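Local coordinates for protein geranyltranstransferase (Methylococcus capsulatus, PDB 3TS7) that probably joins isopentenyl diphosphate to allylic diphosphates, in a magnesium-dependent reaction, to make farnesyl diphosphate for isoprenoid synthesis, at residues 62-67 with 288-293; 144-149 with 199-204; 212-217 with 281-286; 218-223 with 270-275. All coordinates share one frame; numbering follows the deposited sequence.

In the fold
All four contacts knit together an all-helical chain. Interactions 2, 3 and 4 are nested along the sequence inside the long loop that interaction 1 closes, and interaction 4 is nested within interaction 3; interaction 2 closes before either of these opens. Helix 208-237 serves interactions 3 and 4, whose centres lie about 13 Å apart. Interactions 1 and 3 are nearest, about 9 Å between centres, and touch through Leu214, Ile65 and Leu290. Interaction 2, about 17 Å from interaction 1, meets it where Val67 packs on Ala202 and Arg203. Interactions 1, 3 and 4 attach helix 262-279, the following loop and helix 288-298 to helices 53-65 and 208-237; interaction 2 joins helix 141-155 to the end of helix 177-201.

Interaction 1. Residues 62-67 with 288-293; sequences GQTIGV and DLLREL
Thr64 OG1 is shared between two backbone carbonyls, Ala60 O of its own helix and Glu286 O just ahead of helix 288-298, and beside them it lies against Leu290, with OG1 3.5 Å from CD1 and 3.6 Å from CG. The hydroxyl stands beside the backbone nitrogen (chi1 -66°), which leaves the methyl anti to that nitrogen; CG2 meets the same Leu290 CD1 at 3.9 Å, and the leucine branch therefore covers both arms of the threonine. The preceding residue, Gln63, reaches out with an extended chain and crosses Leu289 at about a right angle. Its amide end does the touching: NE2 is 3.7 Å from Leu289 CD2, a van der Waals contact between an amide nitrogen and a methyl. Phe12 of helix 5-27 also packs on Gln63, and Leu9 on Leu289, so the N-terminal helix flanks this side. Behind Thr64 the chain leaves the helix at Gly66, whose phi is positive. Val67 N bonds back to Gly62 O at 2.7 Å and Gly66 N makes a weak bond to Gln63 O. On the far helix, Arg291 NH2 forms a salt bridge with Asp288 OD1 at 2.9 Å, its N-H poorly aligned; Arg291 also bonds Phe283 O and Gly284 O. A glycine-terminated helix end packed against the start of a later helix is how this contact joins distant parts of the all-alpha polyprenyl synthase fold.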
loop_
_atom_site.group_PDB
_atom_site.type_symbol
_atom_site.label_atom_id
_atom_site.label_comp_id
_atom_site.label_asym_id
_atom_site.label_seq_id
_atom_site.Cartn_x
_atom_site.Cartn_y
_atom_site.Cartn_z
ATOM N N GLY B 62 -20.843 -2.842 -12.089
ATOM C CA GLY B 62 -20.966 -4.286 -12.312
ATOM C C GLY B 62 -22.358 -4.714 -12.746
ATOM O O GLY B 62 -22.510 -5.518 -13.672
ATOM N N GLN B 63 -23.365 -4.167 -12.078
ATOM C CA GLN B 63 -24.767 -4.428 -12.406
ATOM C C GLN B 63 -25.094 -3.967 -13.825
ATOM O O GLN B 63 -25.859 -4.625 -14.534
ATOM C CB GLN B 63 -25.700 -3.759 -11.386
ATOM C CG GLN B 63 -27.121 -4.251 -11.451
ATOM C CD GLN B 63 -28.016 -3.541 -10.492
ATOM O OE1 GLN B 63 -27.926 -3.726 -9.277
ATOM N NE2 GLN B 63 -28.908 -2.726 -11.025
ATOM N N THR B 64 -24.465 -2.870 -14.246
ATOM C CA THR B 64 -24.703 -2.284 -15.562
ATOM C C THR B 64 -24.188 -3.167 -16.684
ATOM O O THR B 64 -24.856 -3.340 -17.700
ATOM C CB THR B 64 -24.114 -0.839 -15.634
ATOM O OG1 THR B 64 -24.847 -0.003 -14.729
ATOM C CG2 THR B 64 -24.202 -0.241 -17.040
ATOM N N ILE B 65 -23.011 -3.741 -16.493
ATOM C CA ILE B 65 -22.394 -4.575 -17.523
ATOM C C ILE B 65 -22.662 -6.088 -17.271
ATOM O O ILE B 65 -22.136 -6.944 -17.973
ATOM C CB ILE B 65 -20.867 -4.294 -17.614
ATOM C CG1 ILE B 65 -20.211 -4.621 -16.264
ATOM C CG2 ILE B 65 -20.614 -2.832 -18.026
ATOM C CD1 ILE B 65 -18.708 -4.378 -16.209
ATOM N N GLY B 66 -23.460 -6.404 -16.254
ATOM C CA GLY B 66 -23.875 -7.796 -16.021
ATOM C C GLY B 66 -22.888 -8.699 -15.297
ATOM O O GLY B 66 -22.823 -9.894 -15.579
ATOM N N VAL B 67 -22.108 -8.132 -14.377
ATOM C CA VAL B 67 -21.213 -8.920 -13.533
ATOM C C VAL B 67 -21.960 -9.199 -12.239
ATOM O O VAL B 67 -22.539 -8.294 -11.630
ATOM C CB VAL B 67 -19.871 -8.175 -13.203
ATOM C CG1 VAL B 67 -18.965 -9.035 -12.313
ATOM C CG2 VAL B 67 -19.118 -7.798 -14.468
ATOM N N ASP B 288 -29.504 3.065 -16.248
ATOM C CA ASP B 288 -30.309 4.048 -15.505
ATOM C C ASP B 288 -29.793 4.263 -14.095
ATOM O O ASP B 288 -29.862 5.380 -13.565
ATOM C CB ASP B 288 -31.788 3.659 -15.436
ATOM C CG ASP B 288 -32.500 3.880 -16.749
ATOM O OD1 ASP B 288 -31.877 4.482 -17.660
ATOM O OD2 ASP B 288 -33.665 3.445 -16.875
ATOM N N LEU B 289 -29.292 3.184 -13.495
ATOM C CA LEU B 289 -28.673 3.250 -12.197
ATOM C C LEU B 289 -27.499 4.233 -12.178
ATOM O O LEU B 289 -27.406 5.056 -11.266
ATOM C CB LEU B 289 -28.203 1.856 -11.764
ATOM C CG LEU B 289 -27.812 1.750 -10.290
ATOM C CD1 LEU B 289 -29.016 1.964 -9.381
ATOM C CD2 LEU B 289 -27.191 0.357 -10.037
ATOM N N LEU B 290 -26.639 4.161 -13.190
ATOM C CA LEU B 290 -25.495 5.093 -13.291
ATOM C C LEU B 290 -25.928 6.537 -13.584
ATOM O O LEU B 290 -25.303 7.492 -13.107
ATOM C CB LEU B 290 -24.494 4.613 -14.333
ATOM C CG LEU B 290 -23.749 3.316 -13.951
ATOM C CD1 LEU B 290 -22.854 2.911 -15.081
ATOM C CD2 LEU B 290 -22.939 3.510 -12.661
ATOM N N ARG B 291 -27.014 6.678 -14.340
ATOM C CA ARG B 291 -27.605 7.979 -14.634
ATOM C C ARG B 291 -28.067 8.665 -13.355
ATOM O O ARG B 291 -27.787 9.842 -13.141
ATOM C CB ARG B 291 -28.753 7.836 -15.659
ATOM C CG ARG B 291 -28.283 7.517 -17.069
ATOM C CD ARG B 291 -29.407 7.366 -18.134
ATOM N NE ARG B 291 -28.828 6.877 -19.386
ATOM C CZ ARG B 291 -28.821 5.610 -19.794
ATOM N NH1 ARG B 291 -28.215 5.290 -20.911
ATOM N NH2 ARG B 291 -29.408 4.658 -19.089
ATOM N N GLU B 292 -28.742 7.920 -12.489
ATOM C CA GLU B 292 -29.206 8.452 -11.219
ATOM C C GLU B 292 -28.077 8.636 -10.202
ATOM O O GLU B 292 -28.097 9.578 -9.387
ATOM C CB GLU B 292 -30.279 7.529 -10.629
ATOM C CG GLU B 292 -31.557 7.477 -11.470
ATOM C CD GLU B 292 -32.364 8.774 -11.412
ATOM O OE1 GLU B 292 -32.984 9.134 -12.434
ATOM O OE2 GLU B 292 -32.385 9.437 -10.351
ATOM N N LEU B 293 -27.117 7.718 -10.226
ATOM C CA LEU B 293 -25.963 7.808 -9.334
ATOM C C LEU B 293 -25.101 9.055 -9.656
ATOM O O LEU B 293 -24.629 9.723 -8.738
ATOM C CB LEU B 293 -25.127 6.528 -9.396
ATOM C CG LEU B 293 -23.995 6.397 -8.374
ATOM C CD1 LEU B 293 -24.535 6.404 -6.924
ATOM C CD2 LEU B 293 -23.175 5.144 -8.649
#

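Interaction 2. Residues 144-149 with 199-204; sequences RIAMIE and ACLARP. With PO4 (phosphate ion), chain G.
Helix residues 144-149 run past the end of helix 177-201 and the turn that follows it, the backbones coming closest at Met147 and Leu201, whose CA atoms are 6.7 Å apart. Leu201 carries most of the contact. Its CD1 sits against the backbone between Ala146 and Met147, 3.6 Å from Ala146 C and equally close to Met147 N, while CD2 meets Ala146 CB at 3.7 Å; both methyls thus rest on Ala146, CD1 also on the peptide to Met147. Met147 slides past Leu201 in the opposite direction, laying CG beside CD1. Beyond CG its thioether chain stays extended (chi2 180°, chi3 -179°), which carries CE on to Ala202, where it meets CB at 3.9 Å. Past the helix end, Arg203 turns toward a phosphate ion, probably from the crystallisation liquor. The ion lies at the edge of the guanidinium: NE donates to O1 at 3.0 Å with an N-H...O angle of 163°, and NH1 donates to O4 at 3.1 Å, with a weaker bond to O1. NH2 reaches Pro204 O over 2.9 Å; Gln210 also binds the ion. On the other flank, Glu149 bonds to His129 of the second subunit. The chemistry thus divides: side chains of 144-149 and 199-204 meet by apolar packing, Asn143 ND2 just before them adds a hydrogen bond to Leu201 O, and the guanidinium is orientated by its polar partners and probably gains from the anion's charge.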
loop_
_atom_site.group_PDB
_atom_site.type_symbol
_atom_site.label_atom_id
_atom_site.label_comp_id
_atom_site.label_asym_id
_atom_site.label_seq_id
_atom_site.Cartn_x
_atom_site.Cartn_y
_atom_site.Cartn_z
ATOM N N ARG B 144 -7.044 -10.436 -12.905
ATOM C CA ARG B 144 -6.680 -10.196 -11.530
ATOM C C ARG B 144 -5.422 -9.310 -11.475
ATOM O O ARG B 144 -5.377 -8.333 -10.721
ATOM C CB ARG B 144 -6.450 -11.525 -10.808
ATOM C CG ARG B 144 -6.517 -11.389 -9.312
ATOM C CD ARG B 144 -6.141 -12.681 -8.571
ATOM N NE ARG B 144 -7.273 -13.591 -8.359
ATOM C CZ ARG B 144 -8.041 -13.615 -7.276
ATOM N NH1 ARG B 144 -9.014 -14.509 -7.175
ATOM N NH2 ARG B 144 -7.858 -12.753 -6.293
ATOM N N ILE B 145 -4.451 -9.623 -12.321
ATOM C CA ILE B 145 -3.199 -8.860 -12.409
ATOM C C ILE B 145 -3.514 -7.434 -12.833
ATOM O O ILE B 145 -3.020 -6.480 -12.248
ATOM C CB ILE B 145 -2.249 -9.498 -13.427
ATOM C CG1 ILE B 145 -1.665 -10.767 -12.818
ATOM C CG2 ILE B 145 -1.122 -8.537 -13.801
ATOM C CD1 ILE B 145 -0.904 -11.613 -13.770
ATOM N N ALA B 146 -4.384 -7.299 -13.830
ATOM C CA ALA B 146 -4.814 -5.979 -14.285
ATOM C C ALA B 146 -5.520 -5.178 -13.197
ATOM O O ALA B 146 -5.343 -3.969 -13.124
ATOM C CB ALA B 146 -5.683 -6.106 -15.534
ATOM N N MET B 147 -6.312 -5.833 -12.345
ATOM C CA MET B 147 -6.952 -5.144 -11.222
ATOM C C MET B 147 -5.938 -4.569 -10.241
ATOM O O MET B 147 -6.116 -3.456 -9.718
ATOM C CB MET B 147 -7.830 -6.097 -10.431
ATOM C CG MET B 147 -9.131 -6.468 -11.115
ATOM S SD MET B 147 -10.045 -7.593 -10.070
ATOM C CE MET B 147 -11.494 -7.879 -11.099
ATOM N N ILE B 148 -4.900 -5.361 -9.982
ATOM C CA ILE B 148 -3.826 -4.974 -9.047
ATOM C C ILE B 148 -3.075 -3.782 -9.617
ATOM O O ILE B 148 -2.895 -2.773 -8.920
ATOM C CB ILE B 148 -2.857 -6.152 -8.753
ATOM C CG1 ILE B 148 -3.609 -7.278 -8.024
ATOM C CG2 ILE B 148 -1.651 -5.668 -7.937
ATOM C CD1 ILE B 148 -3.025 -8.659 -8.243
ATOM N N GLU B 149 -2.684 -3.882 -10.889
ATOM C CA GLU B 149 -2.021 -2.769 -11.572
ATOM C C GLU B 149 -2.855 -1.503 -11.553
ATOM O O GLU B 149 -2.322 -0.419 -11.299
ATOM C CB GLU B 149 -1.603 -3.142 -13.002
ATOM C CG GLU B 149 -1.119 -1.949 -13.893
ATOM C CD GLU B 149 -0.010 -1.066 -13.274
ATOM O OE1 GLU B 149 0.634 -1.447 -12.266
ATOM O OE2 GLU B 149 0.214 0.045 -13.804
ATOM N N ALA B 199 -14.525 -3.166 -11.732
ATOM C CA ALA B 199 -15.765 -3.835 -12.172
ATOM C C ALA B 199 -15.698 -4.277 -13.622
ATOM O O ALA B 199 -16.099 -5.399 -13.946
ATOM C CB ALA B 199 -16.989 -2.954 -11.923
ATOM N N CYS B 200 -15.189 -3.406 -14.494
ATOM C CA CYS B 200 -15.007 -3.751 -15.890
ATOM C C CYS B 200 -14.097 -4.964 -16.093
ATOM O O CYS B 200 -14.386 -5.824 -16.932
ATOM C CB CYS B 200 -14.500 -2.540 -16.682
ATOM S SG CYS B 200 -15.731 -1.183 -16.834
ATOM N N LEU B 201 -13.027 -5.052 -15.295
ATOM C CA LEU B 201 -12.083 -6.177 -15.380
ATOM C C LEU B 201 -12.667 -7.503 -14.863
ATOM O O LEU B 201 -12.109 -8.563 -15.136
ATOM C CB LEU B 201 -10.777 -5.843 -14.634
ATOM C CG LEU B 201 -9.871 -4.797 -15.293
ATOM C CD1 LEU B 201 -8.847 -4.202 -14.278
ATOM C CD2 LEU B 201 -9.188 -5.343 -16.552
ATOM N N ALA B 202 -13.754 -7.438 -14.097
ATOM C CA ALA B 202 -14.480 -8.651 -13.682
ATOM C C ALA B 202 -15.506 -9.148 -14.721
ATOM O O ALA B 202 -16.292 -10.086 -14.446
ATOM C CB ALA B 202 -15.125 -8.443 -12.329
ATOM N N ARG B 203 -15.492 -8.529 -15.907
ATOM C CA ARG B 203 -16.322 -8.955 -17.036
ATOM C C ARG B 203 -15.405 -9.417 -18.154
ATOM O O ARG B 203 -14.993 -8.613 -18.979
ATOM C CB ARG B 203 -17.208 -7.814 -17.548
ATOM C CG ARG B 203 -18.535 -8.227 -18.252
ATOM C CD ARG B 203 -18.333 -9.015 -19.537
ATOM N NE ARG B 203 -19.087 -8.480 -20.665
ATOM C CZ ARG B 203 -19.002 -8.935 -21.914
ATOM N NH1 ARG B 203 -19.721 -8.373 -22.880
ATOM N NH2 ARG B 203 -18.201 -9.949 -22.203
ATOM N N PRO B 204 -15.103 -10.726 -18.210
ATOM C CA PRO B 204 -14.159 -11.201 -19.234
ATOM C C PRO B 204 -14.580 -10.820 -20.672
ATOM O O PRO B 204 -15.736 -11.006 -21.056
ATOM C CB PRO B 204 -14.147 -12.725 -19.012
ATOM C CG PRO B 204 -14.493 -12.869 -17.518
ATOM C CD PRO B 204 -15.545 -11.813 -17.311
HETATM P P PO4 G . -22.182 -5.681 -21.455
HETATM O O1 PO4 G . -21.370 -6.498 -20.461
HETATM O O2 PO4 G . -23.630 -6.138 -21.423
HETATM O O3 PO4 G . -22.139 -4.210 -21.098
HETATM O O4 PO4 G . -21.570 -5.877 -22.833
#

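Interaction 3. Residues 212-217 with 281-286; sequences DRLDHY and AGFGPE
Arg213 stretches its chain from CG to NE across the loop and lays its guanidinium over the backbone at Gly282. One face of the flat group covers Gly282 N, 3.6 Å from NH2, with Gly282 CA 4.1 Å above the plane toward its rim; a residue without a side chain lets the arginine come this near. NH2 also touches Ala281 CB at 3.8 Å. The charge itself is answered elsewhere: NE forms a salt bridge with Glu209, one turn earlier in the helix, and NH2 makes a weak bond to Ser279 O at the end of helix 262-279. Leu214 comes next. Its first bond points past the loop rather than at it, but its end reaches Phe283, the two side chains crossing at about a right angle. CD1 is 3.8 Å from CZ and CG is 4.0 Å from CE1, so the outer end of the ring takes the contact. Thr64 and Ile65 of helix 53-65 also pack on Phe283, whose side chain comes within about 4 Å (nearest atoms) of a phosphate ion, probably from the crystallisation liquor. Tyr217, which does not touch the loop, bonds through OH to Leu290 O. Within the loop Gly284 N donates to Glu286 OE1 at 3.1 Å, on the syn side of the carboxylate. The contact is an interhelical connection, between helices 262-279 and 288-298, docked on helix 208-237 of the polyprenyl synthase bundle.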
loop_
_atom_site.group_PDB
_atom_site.type_symbol
_atom_site.label_atom_id
_atom_site.label_comp_id
_atom_site.label_asym_id
_atom_site.label_seq_id
_atom_site.Cartn_x
_atom_site.Cartn_y
_atom_site.Cartn_z
ATOM N N ASP B 212 -13.712 2.409 -21.935
ATOM C CA ASP B 212 -13.415 3.844 -22.192
ATOM C C ASP B 212 -14.580 4.740 -21.844
ATOM O O ASP B 212 -14.393 5.782 -21.226
ATOM C CB ASP B 212 -13.015 4.087 -23.657
ATOM C CG ASP B 212 -11.769 3.311 -24.071
ATOM O OD1 ASP B 212 -11.464 3.291 -25.281
ATOM O OD2 ASP B 212 -11.098 2.708 -23.201
ATOM N N ARG B 213 -15.798 4.340 -22.229
ATOM C CA ARG B 213 -16.983 5.153 -21.903
ATOM C C ARG B 213 -17.229 5.237 -20.414
ATOM O O ARG B 213 -17.536 6.300 -19.878
ATOM C CB ARG B 213 -18.244 4.607 -22.578
ATOM C CG ARG B 213 -18.305 4.816 -24.073
ATOM C CD ARG B 213 -19.625 4.233 -24.620
ATOM N NE ARG B 213 -19.804 4.547 -26.034
ATOM C CZ ARG B 213 -20.473 5.601 -26.497
ATOM N NH1 ARG B 213 -20.568 5.798 -27.808
ATOM N NH2 ARG B 213 -21.048 6.459 -25.659
ATOM N N LEU B 214 -17.089 4.110 -19.734
ATOM C CA LEU B 214 -17.372 4.085 -18.315
ATOM C C LEU B 214 -16.271 4.797 -17.534
ATOM O O LEU B 214 -16.545 5.422 -16.505
ATOM C CB LEU B 214 -17.557 2.643 -17.820
ATOM C CG LEU B 214 -18.893 2.004 -18.210
ATOM C CD1 LEU B 214 -18.819 0.471 -18.102
ATOM C CD2 LEU B 214 -19.998 2.557 -17.342
ATOM N N ASP B 215 -15.045 4.657 -18.001
ATOM C CA ASP B 215 -13.936 5.498 -17.501
ATOM C C ASP B 215 -14.196 7.002 -17.681
ATOM O O ASP B 215 -14.012 7.789 -16.733
ATOM C CB ASP B 215 -12.615 5.124 -18.163
ATOM C CG ASP B 215 -11.458 5.913 -17.581
ATOM O OD1 ASP B 215 -11.188 5.789 -16.359
ATOM O OD2 ASP B 215 -10.858 6.686 -18.328
ATOM N N HIS B 216 -14.648 7.401 -18.873
ATOM C CA HIS B 216 -15.051 8.820 -19.085
ATOM C C HIS B 216 -16.196 9.252 -18.188
ATOM O O HIS B 216 -16.168 10.360 -17.643
ATOM C CB HIS B 216 -15.349 9.128 -20.566
ATOM C CG HIS B 216 -15.245 10.589 -20.893
ATOM N ND1 HIS B 216 -14.059 11.287 -20.798
ATOM C CD2 HIS B 216 -16.180 11.489 -21.280
ATOM C CE1 HIS B 216 -14.267 12.553 -21.120
ATOM N NE2 HIS B 216 -15.544 12.701 -21.420
ATOM N N TYR B 217 -17.189 8.375 -17.983
ATOM C CA TYR B 217 -18.249 8.626 -16.994
ATOM C C TYR B 217 -17.632 8.877 -15.614
ATOM O O TYR B 217 -18.012 9.825 -14.891
ATOM C CB TYR B 217 -19.235 7.427 -16.948
ATOM C CG TYR B 217 -20.156 7.402 -15.764
ATOM C CD1 TYR B 217 -21.391 8.061 -15.797
ATOM C CD2 TYR B 217 -19.807 6.723 -14.601
ATOM C CE1 TYR B 217 -22.234 8.044 -14.704
ATOM C CE2 TYR B 217 -20.645 6.697 -13.508
ATOM C CZ TYR B 217 -21.862 7.347 -13.565
ATOM O OH TYR B 217 -22.690 7.329 -12.467
ATOM N N ALA B 281 -24.297 6.655 -23.432
ATOM C CA ALA B 281 -25.076 6.422 -24.674
ATOM C C ALA B 281 -24.906 5.014 -25.273
ATOM O O ALA B 281 -25.735 4.553 -26.071
ATOM C CB ALA B 281 -24.720 7.496 -25.736
ATOM N N GLY B 282 -23.845 4.315 -24.883
ATOM C CA GLY B 282 -23.633 2.949 -25.355
ATOM C C GLY B 282 -24.412 1.921 -24.549
ATOM O O GLY B 282 -24.338 0.721 -24.816
ATOM N N PHE B 283 -25.166 2.386 -23.568
ATOM C CA PHE B 283 -25.970 1.507 -22.733
ATOM C C PHE B 283 -27.435 1.911 -22.754
ATOM O O PHE B 283 -27.757 3.077 -22.961
ATOM C CB PHE B 283 -25.458 1.556 -21.303
ATOM C CG PHE B 283 -24.016 1.139 -21.165
ATOM C CD1 PHE B 283 -22.993 2.092 -21.204
ATOM C CD2 PHE B 283 -23.685 -0.202 -21.020
ATOM C CE1 PHE B 283 -21.643 1.697 -21.099
ATOM C CE2 PHE B 283 -22.352 -0.601 -20.902
ATOM C CZ PHE B 283 -21.335 0.338 -20.946
ATOM N N GLY B 284 -28.313 0.942 -22.504
ATOM C CA GLY B 284 -29.747 1.196 -22.421
ATOM C C GLY B 284 -30.202 1.428 -20.996
ATOM O O GLY B 284 -29.450 2.021 -20.201
ATOM N N PRO B 285 -31.432 0.954 -20.643
ATOM C CA PRO B 285 -31.953 1.197 -19.291
ATOM C C PRO B 285 -31.175 0.494 -18.166
ATOM O O PRO B 285 -31.336 0.886 -17.009
ATOM C CB PRO B 285 -33.411 0.672 -19.361
ATOM C CG PRO B 285 -33.388 -0.318 -20.436
ATOM C CD PRO B 285 -32.427 0.250 -21.473
ATOM N N GLU B 286 -30.333 -0.493 -18.496
ATOM C CA GLU B 286 -29.401 -1.103 -17.490
ATOM C C GLU B 286 -28.441 -0.069 -16.911
ATOM O O GLU B 286 -27.857 -0.287 -15.841
ATOM C CB GLU B 286 -28.504 -2.241 -18.029
ATOM C CG GLU B 286 -28.771 -2.885 -19.385
ATOM C CD GLU B 286 -28.600 -1.941 -20.564
ATOM O OE1 GLU B 286 -27.474 -1.677 -21.063
ATOM O OE2 GLU B 286 -29.651 -1.474 -21.002
#

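Interaction 4. Residues 218-223 with 270-275; sequences AKCIGL and EEMHEA
Cys220 and Met272 bring the two helices to their closest, with CA atoms 5.2 Å apart. Cys220 CB presses on the backbone carbonyl of Met272, 3.4 Å from its O, and the approach is returned in part: Met272 CB lies 3.9 Å from Cys220 O. The cysteine sulfur, beside its own backbone nitrogen (chi1 -63°), points along the interface to Ala275, where SG meets CB at 3.7 Å. Met272 supplies the other wall. Bent after CG, its chain folds back so that SD stands 4.5 Å from Cys220 SG and 4.4 Å from Leu223 CD1, a loose sulfur-lined packing between the cysteine and the leucine. Small residues at Cys220 and Ala275 let the segments lie near each other: their axes pass at 8.2 Å and run at 157°, an antiparallel helix pair of the all-alpha isoprenoid synthase fold, in which helix 208-237 also carries the family's second aspartate-rich sequence. Further out, Leu223 is backed by Ile185 of helix 177-201, and Cys220 touches Ala276 a residue beyond Ala275. Ile221, whose far end leads away from helix 262-279 at Met272, packs on Ala294, Ile297 and Ile298, bringing helix 288-298 against the pair; His273 touches Ile298 from the other helix. Ala275 O accepts a bond from Ser279 OG one turn on.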
loop_
_atom_site.group_PDB
_atom_site.type_symbol
_atom_site.label_atom_id
_atom_site.label_comp_id
_atom_site.label_asym_id
_atom_site.label_seq_id
_atom_site.Cartn_x
_atom_site.Cartn_y
_atom_site.Cartn_z
ATOM N N ALA B 218 -16.701 7.999 -15.241
ATOM C CA ALA B 218 -16.045 8.061 -13.926
ATOM C C ALA B 218 -15.238 9.360 -13.747
ATOM O O ALA B 218 -15.386 10.065 -12.725
ATOM C CB ALA B 218 -15.153 6.811 -13.732
ATOM N N LYS B 219 -14.464 9.693 -14.774
ATOM C CA LYS B 219 -13.640 10.921 -14.805
ATOM C C LYS B 219 -14.494 12.186 -14.665
ATOM O O LYS B 219 -14.190 13.073 -13.849
ATOM C CB LYS B 219 -12.816 10.980 -16.098
ATOM C CG LYS B 219 -11.931 12.232 -16.198
ATOM C CD LYS B 219 -11.113 12.245 -17.459
ATOM C CE LYS B 219 -10.067 13.365 -17.422
ATOM N NZ LYS B 219 -9.224 13.305 -18.641
ATOM N N CYS B 220 -15.593 12.235 -15.429
ATOM C CA CYS B 220 -16.495 13.393 -15.413
ATOM C C CYS B 220 -17.241 13.533 -14.089
ATOM O O CYS B 220 -17.343 14.637 -13.569
ATOM C CB CYS B 220 -17.455 13.367 -16.621
ATOM S SG CYS B 220 -16.640 13.484 -18.210
ATOM N N ILE B 221 -17.738 12.442 -13.493
ATOM C CA ILE B 221 -18.395 12.636 -12.196
ATOM C C ILE B 221 -17.413 13.036 -11.076
ATOM O O ILE B 221 -17.774 13.800 -10.175
ATOM C CB ILE B 221 -19.328 11.478 -11.737
ATOM C CG1 ILE B 221 -18.553 10.249 -11.308
ATOM C CG2 ILE B 221 -20.378 11.126 -12.830
ATOM C CD1 ILE B 221 -19.479 9.101 -10.894
ATOM N N GLY B 222 -16.181 12.530 -11.164
ATOM C CA GLY B 222 -15.139 12.834 -10.186
ATOM C C GLY B 222 -14.826 14.328 -10.209
ATOM O O GLY B 222 -14.760 14.969 -9.166
ATOM N N LEU B 223 -14.676 14.884 -11.403
ATOM C CA LEU B 223 -14.356 16.306 -11.522
ATOM C C LEU B 223 -15.528 17.168 -11.089
ATOM O O LEU B 223 -15.366 18.101 -10.301
ATOM C CB LEU B 223 -13.933 16.645 -12.951
ATOM C CG LEU B 223 -12.482 16.311 -13.286
ATOM C CD1 LEU B 223 -12.305 16.238 -14.780
ATOM C CD2 LEU B 223 -11.498 17.324 -12.642
ATOM N N GLU B 270 -21.900 21.599 -14.555
ATOM C CA GLU B 270 -22.995 21.227 -15.449
ATOM C C GLU B 270 -22.493 20.584 -16.737
ATOM O O GLU B 270 -23.025 19.553 -17.167
ATOM C CB GLU B 270 -23.922 22.436 -15.709
ATOM C CG GLU B 270 -24.885 22.311 -16.915
ATOM C CD GLU B 270 -25.874 21.139 -16.805
ATOM O OE1 GLU B 270 -26.191 20.712 -15.683
ATOM O OE2 GLU B 270 -26.352 20.657 -17.853
ATOM N N GLU B 271 -21.437 21.149 -17.325
ATOM C CA GLU B 271 -20.847 20.603 -18.553
ATOM C C GLU B 271 -20.233 19.206 -18.341
ATOM O O GLU B 271 -20.315 18.331 -19.203
ATOM C CB GLU B 271 -19.781 21.565 -19.095
ATOM C CG GLU B 271 -19.143 21.129 -20.419
ATOM C CD GLU B 271 -17.842 21.880 -20.738
ATOM O OE1 GLU B 271 -17.237 21.599 -21.798
ATOM O OE2 GLU B 271 -17.427 22.748 -19.935
ATOM N N MET B 272 -19.609 19.019 -17.195
ATOM C CA MET B 272 -19.055 17.719 -16.828
ATOM C C MET B 272 -20.180 16.694 -16.616
ATOM O O MET B 272 -20.079 15.543 -17.070
ATOM C CB MET B 272 -18.205 17.877 -15.564
ATOM C CG MET B 272 -16.859 18.607 -15.773
ATOM S SD MET B 272 -15.822 17.669 -16.918
ATOM C CE MET B 272 -15.884 18.664 -18.425
ATOM N N HIS B 273 -21.236 17.135 -15.934
ATOM C CA HIS B 273 -22.426 16.332 -15.700
ATOM C C HIS B 273 -23.034 15.850 -17.023
ATOM O O HIS B 273 -23.358 14.664 -17.154
ATOM C CB HIS B 273 -23.441 17.079 -14.833
ATOM C CG HIS B 273 -24.500 16.198 -14.242
ATOM N ND1 HIS B 273 -25.319 16.611 -13.208
ATOM C CD2 HIS B 273 -24.857 14.916 -14.515
ATOM C CE1 HIS B 273 -26.145 15.629 -12.887
ATOM N NE2 HIS B 273 -25.889 14.593 -13.668
ATOM N N GLU B 274 -23.144 16.745 -18.004
ATOM C CA GLU B 274 -23.599 16.384 -19.344
ATOM C C GLU B 274 -22.730 15.362 -20.034
ATOM O O GLU B 274 -23.240 14.477 -20.709
ATOM C CB GLU B 274 -23.678 17.618 -20.259
ATOM C CG GLU B 274 -24.690 18.653 -19.791
ATOM C CD GLU B 274 -24.560 19.994 -20.504
ATOM O OE1 GLU B 274 -25.119 20.987 -19.994
ATOM O OE2 GLU B 274 -23.922 20.059 -21.575
ATOM N N ALA B 275 -21.413 15.524 -19.914
ATOM C CA ALA B 275 -20.470 14.624 -20.554
ATOM C C ALA B 275 -20.530 13.218 -19.899
ATOM O O ALA B 275 -20.414 12.223 -20.597
ATOM C CB ALA B 275 -19.044 15.201 -20.488
#